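Local coordinates for protein yhhW (Escherichia coli, PDB 1TQ5) that cleaves quercetin with dioxygen in vitro as a metal-dependent 2,3-dioxygenase of the pirin family, although its physiological role is unknown, at residues A[65-70]-A[220-225]; A[163-166]-A[172-175]; A[189-194]-A[198-203]. All blocks are in the same frame, centred on the assembly; numbering follows the deposited sequence.

Contact 1: residues A[65-70]-A[220-225]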
loop_
_atom_site.group_PDB
_atom_site.type_symbol
_atom_site.label_atom_id
_atom_site.label_comp_id
_atom_site.label_asym_id
_atom_site.label_seq_id
_atom_site.Cartn_x
_atom_site.Cartn_y
_atom_site.Cartn_z
ATOM N N LEU A 65 4.451 5.403 0.067
ATOM C CA LEU A 65 4.675 4.358 1.053
ATOM C C LEU A 65 5.152 3.063 0.407
ATOM O O LEU A 65 4.617 2.640 -0.615
ATOM C CB LEU A 65 3.382 4.084 1.815
ATOM C CG LEU A 65 3.384 2.834 2.695
ATOM C CD1 LEU A 65 4.188 3.093 3.959
ATOM C CD2 LEU A 65 1.955 2.464 3.036
ATOM N N THR A 66 6.156 2.435 1.011
ATOM C CA THR A 66 6.681 1.170 0.504
ATOM C C THR A 66 6.536 0.063 1.555
ATOM O O THR A 66 6.833 0.274 2.728
ATOM C CB THR A 66 8.183 1.269 0.161
ATOM O OG1 THR A 66 8.413 2.376 -0.723
ATOM C CG2 THR A 66 8.656 -0.018 -0.501
ATOM N N TYR A 67 6.063 -1.102 1.129
ATOM C CA TYR A 67 5.931 -2.256 2.010
ATOM C C TYR A 67 6.679 -3.412 1.349
ATOM O O TYR A 67 6.286 -3.885 0.285
ATOM C CB TYR A 67 4.458 -2.625 2.222
ATOM C CG TYR A 67 4.254 -3.823 3.128
ATOM C CD1 TYR A 67 5.106 -4.057 4.212
ATOM C CD2 TYR A 67 3.199 -4.709 2.919
ATOM C CE1 TYR A 67 4.915 -5.143 5.064
ATOM C CE2 TYR A 67 2.996 -5.801 3.768
ATOM C CZ TYR A 67 3.861 -6.009 4.839
ATOM O OH TYR A 67 3.670 -7.076 5.684
ATOM N N VAL A 68 7.776 -3.837 1.975
ATOM C CA VAL A 68 8.595 -4.921 1.445
ATOM C C VAL A 68 8.068 -6.280 1.892
ATOM O O VAL A 68 7.940 -6.549 3.087
ATOM C CB VAL A 68 10.064 -4.782 1.898
ATOM C CG1 VAL A 68 10.914 -5.858 1.240
ATOM C CG2 VAL A 68 10.589 -3.389 1.542
ATOM N N LEU A 69 7.771 -7.127 0.913
ATOM C CA LEU A 69 7.237 -8.460 1.162
ATOM C C LEU A 69 8.315 -9.538 1.163
ATOM O O LEU A 69 8.248 -10.497 1.933
ATOM C CB LEU A 69 6.195 -8.793 0.096
ATOM C CG LEU A 69 5.036 -7.800 -0.032
ATOM C CD1 LEU A 69 4.165 -8.167 -1.221
ATOM C CD2 LEU A 69 4.224 -7.810 1.247
ATOM N N GLU A 70 9.308 -9.379 0.295
ATOM C CA GLU A 70 10.387 -10.352 0.188
ATOM C C GLU A 70 11.674 -9.662 -0.257
ATOM O O GLU A 70 11.653 -8.801 -1.139
ATOM C CB GLU A 70 9.997 -11.435 -0.821
ATOM C CG GLU A 70 11.035 -12.532 -1.017
ATOM C CD GLU A 70 10.703 -13.432 -2.199
ATOM O OE1 GLU A 70 9.566 -13.950 -2.248
ATOM O OE2 GLU A 70 11.574 -13.622 -3.077
ATOM N N ASP A 220 -4.760 -18.756 7.041
ATOM C CA ASP A 220 -3.950 -17.710 7.658
ATOM C C ASP A 220 -3.781 -16.638 6.592
ATOM O O ASP A 220 -3.394 -16.937 5.466
ATOM C CB ASP A 220 -2.575 -18.239 8.072
ATOM C CG ASP A 220 -2.664 -19.402 9.039
ATOM O OD1 ASP A 220 -3.408 -19.289 10.037
ATOM O OD2 ASP A 220 -1.982 -20.424 8.805
ATOM N N SER A 221 -4.070 -15.393 6.939
ATOM C CA SER A 221 -3.965 -14.327 5.960
ATOM C C SER A 221 -3.418 -13.038 6.537
ATOM O O SER A 221 -3.163 -12.926 7.738
ATOM C CB SER A 221 -5.349 -14.042 5.367
ATOM O OG SER A 221 -5.969 -15.230 4.907
ATOM N N GLU A 222 -3.237 -12.063 5.653
ATOM C CA GLU A 222 -2.782 -10.737 6.040
ATOM C C GLU A 222 -3.343 -9.771 5.013
ATOM O O GLU A 222 -3.228 -10.000 3.809
ATOM C CB GLU A 222 -1.257 -10.643 6.057
ATOM C CG GLU A 222 -0.754 -9.251 6.436
ATOM C CD GLU A 222 0.759 -9.173 6.527
ATOM O OE1 GLU A 222 1.344 -9.941 7.323
ATOM O OE2 GLU A 222 1.362 -8.344 5.807
ATOM N N VAL A 223 -3.983 -8.713 5.493
ATOM C CA VAL A 223 -4.545 -7.707 4.610
ATOM C C VAL A 223 -4.151 -6.330 5.087
ATOM O O VAL A 223 -3.831 -6.125 6.262
ATOM C CB VAL A 223 -6.094 -7.757 4.564
ATOM C CG1 VAL A 223 -6.564 -9.106 4.051
ATOM C CG2 VAL A 223 -6.667 -7.471 5.949
ATOM N N LEU A 224 -4.159 -5.392 4.148
ATOM C CA LEU A 224 -3.864 -4.002 4.434
ATOM C C LEU A 224 -5.234 -3.352 4.346
ATOM O O LEU A 224 -5.944 -3.524 3.350
ATOM C CB LEU A 224 -2.938 -3.407 3.370
ATOM C CG LEU A 224 -1.541 -4.025 3.222
ATOM C CD1 LEU A 224 -0.779 -3.287 2.146
ATOM C CD2 LEU A 224 -0.790 -3.942 4.551
ATOM N N LEU A 225 -5.621 -2.634 5.393
ATOM C CA LEU A 225 -6.917 -1.984 5.391
ATOM C C LEU A 225 -6.731 -0.481 5.382
ATOM O O LEU A 225 -6.213 0.105 6.337
ATOM C CB LEU A 225 -7.747 -2.417 6.606
ATOM C CG LEU A 225 -9.218 -1.971 6.583
ATOM C CD1 LEU A 225 -10.088 -2.992 7.307
ATOM C CD2 LEU A 225 -9.350 -0.593 7.217
#
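Y67 and E222 reach toward each other from opposite directions and meet at one short hydrogen bond, 2.6 Å from Y67 OH to E222 OE2. The phenol donates to the syn lone pair of OE2, and the carboxylate oxygen lies at the ring's edge, near its plane. Ring and carboxylate planes are turned 31° apart. With CG anti to the backbone N (chi1 179°) and an extended chain beyond it, E222 spans a gap in which the closest CA atoms, those of Y67 and L224, are still 10.2 Å apart. The close-packed part is the ring itself. Y67 stacks on F90 of its own half of the protein, while L224 CD2 comes in obliquely to within 4.3 Å of Y67 CE2. V188, from the second half, touches both L224 and E222. Y67 and L224 are buried, whereas E222 is partly exposed, so the carboxylate end is the more open side. The contact joins strand 63-70 of the N-terminal cupin to strand 221-228 of the C-terminal cupin, the two domains that face each other in the pirin bicupin. R164 also reaches Y67 OH, through a weak hydrogen bond from NH2, and its side chain touches E222. Its positive charge would probably favour the ionised carboxylate, to which the phenol gives a directional hydrogen bond joining the two domains beside L224.

Contact 2: residues A[163-166]-A[172-175]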
loop_
_atom_site.group_PDB
_atom_site.type_symbol
_atom_site.label_atom_id
_atom_site.label_comp_id
_atom_site.label_asym_id
_atom_site.label_seq_id
_atom_site.Cartn_x
_atom_site.Cartn_y
_atom_site.Cartn_z
ATOM N N TYR A 163 -4.017 -0.044 8.276
ATOM C CA TYR A 163 -3.776 -1.123 9.218
ATOM C C TYR A 163 -3.235 -2.344 8.492
ATOM O O TYR A 163 -3.595 -2.600 7.340
ATOM C CB TYR A 163 -5.077 -1.543 9.901
ATOM C CG TYR A 163 -5.767 -0.475 10.708
ATOM C CD1 TYR A 163 -5.604 -0.409 12.091
ATOM C CD2 TYR A 163 -6.605 0.455 10.097
ATOM C CE1 TYR A 163 -6.262 0.555 12.845
ATOM C CE2 TYR A 163 -7.267 1.424 10.839
ATOM C CZ TYR A 163 -7.091 1.467 12.214
ATOM O OH TYR A 163 -7.742 2.429 12.956
ATOM N N ARG A 164 -2.351 -3.075 9.160
ATOM C CA ARG A 164 -1.840 -4.328 8.626
ATOM C C ARG A 164 -2.552 -5.321 9.540
ATOM O O ARG A 164 -2.346 -5.315 10.752
ATOM C CB ARG A 164 -0.327 -4.454 8.786
ATOM C CG ARG A 164 0.173 -5.835 8.391
ATOM C CD ARG A 164 1.689 -5.912 8.300
ATOM N NE ARG A 164 2.366 -5.545 9.540
ATOM C CZ ARG A 164 3.683 -5.615 9.710
ATOM N NH1 ARG A 164 4.225 -5.260 10.866
ATOM N NH2 ARG A 164 4.461 -6.044 8.720
ATOM N N TRP A 165 -3.403 -6.154 8.954
ATOM C CA TRP A 165 -4.198 -7.104 9.717
ATOM C C TRP A 165 -3.801 -8.557 9.461
ATOM O O TRP A 165 -4.019 -9.086 8.370
ATOM C CB TRP A 165 -5.672 -6.913 9.345
ATOM C CG TRP A 165 -6.640 -7.077 10.472
ATOM C CD1 TRP A 165 -6.556 -7.958 11.513
ATOM C CD2 TRP A 165 -7.868 -6.364 10.649
ATOM N NE1 TRP A 165 -7.656 -7.838 12.327
ATOM C CE2 TRP A 165 -8.478 -6.867 11.820
ATOM C CE3 TRP A 165 -8.514 -5.349 9.932
ATOM C CZ2 TRP A 165 -9.705 -6.386 12.291
ATOM C CZ3 TRP A 165 -9.735 -4.870 10.401
ATOM C CH2 TRP A 165 -10.315 -5.391 11.571
ATOM N N ALA A 166 -3.215 -9.200 10.465
ATOM C CA ALA A 166 -2.830 -10.599 10.331
ATOM C C ALA A 166 -3.934 -11.433 10.974
ATOM O O ALA A 166 -4.304 -11.199 12.122
ATOM C CB ALA A 166 -1.495 -10.857 11.024
ATOM N N GLN A 172 -11.910 -14.010 12.920
ATOM C CA GLN A 172 -12.828 -13.005 12.404
ATOM C C GLN A 172 -12.826 -11.731 13.237
ATOM O O GLN A 172 -12.673 -11.770 14.461
ATOM C CB GLN A 172 -14.246 -13.566 12.366
ATOM C CG GLN A 172 -14.687 -14.171 13.688
ATOM C CD GLN A 172 -16.183 -14.353 13.775
ATOM O OE1 GLN A 172 -16.940 -13.380 13.761
ATOM N NE2 GLN A 172 -16.623 -15.605 13.865
ATOM N N SER A 173 -13.001 -10.600 12.564
ATOM C CA SER A 173 -13.044 -9.311 13.238
ATOM C C SER A 173 -13.960 -8.342 12.510
ATOM O O SER A 173 -14.576 -8.691 11.505
ATOM C CB SER A 173 -11.641 -8.717 13.355
ATOM O OG SER A 173 -10.900 -9.372 14.368
ATOM N N VAL A 174 -14.043 -7.124 13.035
ATOM C CA VAL A 174 -14.892 -6.085 12.462
ATOM C C VAL A 174 -14.265 -4.709 12.660
ATOM O O VAL A 174 -13.642 -4.448 13.687
ATOM C CB VAL A 174 -16.291 -6.070 13.135
ATOM C CG1 VAL A 174 -17.152 -4.970 12.528
ATOM C CG2 VAL A 174 -16.967 -7.422 12.982
ATOM N N HIS A 175 -14.433 -3.840 11.668
ATOM C CA HIS A 175 -13.920 -2.473 11.728
ATOM C C HIS A 175 -15.106 -1.546 11.457
ATOM O O HIS A 175 -15.751 -1.647 10.414
ATOM C CB HIS A 175 -12.838 -2.253 10.667
ATOM C CG HIS A 175 -12.174 -0.913 10.749
ATOM N ND1 HIS A 175 -11.478 -0.360 9.695
ATOM C CD2 HIS A 175 -12.091 -0.019 11.763
ATOM C CE1 HIS A 175 -10.996 0.815 10.055
ATOM N NE2 HIS A 175 -11.353 1.046 11.305
#
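W165 turns the outer edge of its six-membered ring to S173 and H175 and has the most surface buried by the contact. Its tightest approach is at the outer carbons, where W165 CZ2 lies 3.2 Å from S173 CB, coming in obliquely to the indole. Farther round the ring, W165 CZ3 is 4.1 Å from H175 CB, which sits at the indole edge, near its plane, as does the carbonyl oxygen of V174. The chi1 of W165, -143°, falls away from the usual staggered values and tips the indole across to the facing strand. The two strands run antiparallel at 161°, but their axes are 10.1 Å apart, too far for backbone pairing. They belong to different sheets of the C-terminal cupin: strand 161-167 is hydrogen-bonded to strand 221-228, strand 172-175 to strand 213-217, and the side chains described here fill the interior of the beta sandwich between them. Replacing W165 by an alanine would probably open a gap between the sheets and leave the CB atoms of S173 and H175 without the indole carbons they pack against. H175, second in buried surface, sends its imidazole from CG anti to the backbone N across the space beside W165 to Y163. The two side chains cross at about a right angle, the ring planes at 70° and the centroids 5.2 Å apart, and H175 CE1 lies 3.9 Å from Y163 CE2. Beyond the contact, Y163 OH is hydrogen-bonded to E161 OE1, and K141 makes a cation-pi contact with the phenol ring. S173 is only partly exposed, and its OG turns back to its own strand, making a weak hydrogen bond to Q172 O.

Contact 3: residues A[189-194]-A[198-203]. With CD (cadmium ion), chain D.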
loop_
_atom_site.group_PDB
_atom_site.type_symbol
_atom_site.label_atom_id
_atom_site.label_comp_id
_atom_site.label_asym_id
_atom_site.label_seq_id
_atom_site.Cartn_x
_atom_site.Cartn_y
_atom_site.Cartn_z
ATOM N N LYS A 189 -1.714 -11.679 1.365
ATOM C CA LYS A 189 -1.623 -13.123 1.197
ATOM C C LYS A 189 -2.720 -13.842 1.966
ATOM O O LYS A 189 -3.205 -13.349 2.976
ATOM C CB LYS A 189 -0.254 -13.634 1.656
ATOM C CG LYS A 189 0.001 -13.534 3.156
ATOM C CD LYS A 189 1.310 -14.232 3.529
ATOM C CE LYS A 189 1.276 -15.710 3.137
ATOM N NZ LYS A 189 2.562 -16.416 3.401
ATOM N N GLY A 190 -3.113 -15.010 1.473
ATOM C CA GLY A 190 -4.143 -15.775 2.142
ATOM C C GLY A 190 -5.477 -15.729 1.428
ATOM O O GLY A 190 -5.574 -15.255 0.299
ATOM N N ASN A 191 -6.507 -16.228 2.097
ATOM C CA ASN A 191 -7.851 -16.269 1.538
ATOM C C ASN A 191 -8.808 -15.747 2.591
ATOM O O ASN A 191 -8.899 -16.310 3.684
ATOM C CB ASN A 191 -8.231 -17.708 1.174
ATOM C CG ASN A 191 -7.332 -18.300 0.106
ATOM O OD1 ASN A 191 -7.503 -18.036 -1.085
ATOM N ND2 ASN A 191 -6.360 -19.099 0.530
ATOM N N VAL A 192 -9.518 -14.672 2.269
ATOM C CA VAL A 192 -10.461 -14.105 3.216
ATOM C C VAL A 192 -11.824 -13.870 2.579
ATOM O O VAL A 192 -11.986 -13.948 1.357
ATOM C CB VAL A 192 -9.946 -12.763 3.798
ATOM C CG1 VAL A 192 -8.534 -12.941 4.343
ATOM C CG2 VAL A 192 -9.977 -11.668 2.730
ATOM N N THR A 193 -12.809 -13.615 3.431
ATOM C CA THR A 193 -14.170 -13.326 2.996
ATOM C C THR A 193 -14.489 -12.011 3.686
ATOM O O THR A 193 -14.365 -11.903 4.900
ATOM C CB THR A 193 -15.171 -14.423 3.457
ATOM O OG1 THR A 193 -14.959 -15.616 2.696
ATOM C CG2 THR A 193 -16.600 -13.968 3.257
ATOM N N ILE A 194 -14.881 -11.011 2.907
ATOM C CA ILE A 194 -15.186 -9.694 3.449
ATOM C C ILE A 194 -16.574 -9.221 3.012
ATOM O O ILE A 194 -16.826 -8.999 1.823
ATOM C CB ILE A 194 -14.099 -8.686 2.994
ATOM C CG1 ILE A 194 -12.742 -9.125 3.559
ATOM C CG2 ILE A 194 -14.448 -7.279 3.430
ATOM C CD1 ILE A 194 -11.552 -8.366 3.009
ATOM N N LYS A 198 -15.490 -13.213 -1.377
ATOM C CA LYS A 198 -14.230 -13.924 -1.200
ATOM C C LYS A 198 -13.107 -13.227 -1.960
ATOM O O LYS A 198 -13.300 -12.752 -3.085
ATOM C CB LYS A 198 -14.362 -15.381 -1.667
ATOM C CG LYS A 198 -13.074 -16.186 -1.566
ATOM C CD LYS A 198 -13.325 -17.692 -1.623
ATOM C CE LYS A 198 -13.918 -18.216 -0.311
ATOM N NZ LYS A 198 -14.121 -19.705 -0.310
ATOM N N ALA A 199 -11.943 -13.150 -1.324
ATOM C CA ALA A 199 -10.767 -12.525 -1.924
ATOM C C ALA A 199 -9.534 -13.349 -1.579
ATOM O O ALA A 199 -9.437 -13.906 -0.488
ATOM C CB ALA A 199 -10.599 -11.103 -1.409
ATOM N N SER A 200 -8.593 -13.430 -2.512
ATOM C CA SER A 200 -7.372 -14.184 -2.267
ATOM C C SER A 200 -6.139 -13.326 -2.527
ATOM O O SER A 200 -6.248 -12.140 -2.836
ATOM C CB SER A 200 -7.342 -15.448 -3.134
ATOM O OG SER A 200 -7.507 -15.141 -4.511
ATOM N N THR A 201 -4.968 -13.931 -2.388
ATOM C CA THR A 201 -3.705 -13.238 -2.588
ATOM C C THR A 201 -3.742 -12.215 -3.731
ATOM O O THR A 201 -4.173 -12.515 -4.844
ATOM C CB THR A 201 -2.568 -14.263 -2.841
ATOM O OG1 THR A 201 -2.393 -15.075 -1.671
ATOM C CG2 THR A 201 -1.251 -13.550 -3.148
ATOM N N SER A 202 -3.314 -10.994 -3.421
ATOM C CA SER A 202 -3.239 -9.894 -4.387
ATOM C C SER A 202 -4.536 -9.254 -4.843
ATOM O O SER A 202 -4.505 -8.306 -5.640
ATOM C CB SER A 202 -2.428 -10.319 -5.614
ATOM O OG SER A 202 -1.080 -10.541 -5.247
ATOM N N ASP A 203 -5.670 -9.751 -4.354
ATOM C CA ASP A 203 -6.956 -9.155 -4.715
ATOM C C ASP A 203 -7.184 -7.899 -3.892
ATOM O O ASP A 203 -6.678 -7.770 -2.777
ATOM C CB ASP A 203 -8.134 -10.095 -4.424
ATOM C CG ASP A 203 -8.290 -11.182 -5.448
ATOM O OD1 ASP A 203 -7.924 -10.953 -6.621
ATOM O OD2 ASP A 203 -8.805 -12.264 -5.079
HETATM CD CD CD D . -8.160 -13.440 -7.166
HETATM O O HOH W 1 -8.586 -15.995 -6.611
HETATM O O HOH W 2 -5.887 -13.906 -6.271
HETATM O O HOH W 3 -7.420 -13.388 -9.660
HETATM O O HOH W 4 -10.708 -13.498 -7.540
#
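Strands 191-194 and 198-200 run antiparallel at 149°, and V192 and A199 form a hydrogen-bonded pair: V192 N donates to A199 O at 2.9 Å, and A199 N to V192 O at 2.8 Å. Together they make a beta hairpin at the edge of the four-stranded sheet of the C-terminal cupin. V192 and A199 point into the sandwich, where CG2 of the valine lies 4.2 Å from CB of the alanine and both side chains pack on V187. The opposite face of the hairpin carries N191, T193, K198 and S200. There N191 sets its amide oxygen OD1 3.3 Å from S200 CB, while its ND2 is hydrogen-bonded to S219 OG outside the hairpin. The lysine chain bends at chi3 and carries K198 CE across toward T193 OG1, which is itself weakly bonded to D218; the K198 side chain also comes close to a second cadmium ion. At the open end G190 takes a positive phi (105°) that would jam a side chain against the preceding carbonyl, and its N-H is met by T201 OG1 at 3.2 Å. T201 turns this hydroxyl to G190 because OG1 stands anti to its carbonyl carbon, beside the backbone N. S200 to D203 then form a type II beta turn, closed by D203 N on S200 O. The aspartate is gripped at both oxygens: A7 N bonds to OD1, and S200 N meets OD2 at 2.8 Å on its anti side, 24° out of the carboxylate plane. The same carboxylate chelates a cadmium ion, away from the enzyme's metal site, whose shell is filled by four waters, one of them bridging S200 OG and T201 O. The bite is nearly symmetric, 2.6 Å from D203 OD1 and 2.5 Å from D203 OD2 to the cadmium.

Strand 221-228 ties the three contacts together. Its neighbour in the sheet is strand 161-167, so contact 1 runs into contact 2: V223 O lies 2.7 Å from W165 N, a probable hydrogen bond, and L225 CD2 packs 3.3 Å from H175 ND1. On its other side E222 N lies 3.0 Å from K189 O, another probable hydrogen bond, joining contact 1 to contact 3. Contacts 2 and 3 do not touch (nearest atoms about 7 Å apart), but both reach the four-stranded sheet. Contact 1 comes closest to the metal site: the Y67 side chain is about 12 Å from that of E103, probably a metal ligand. Contacts 2 and 3 lie away from it, and the cadmium on D203 is a separate ion.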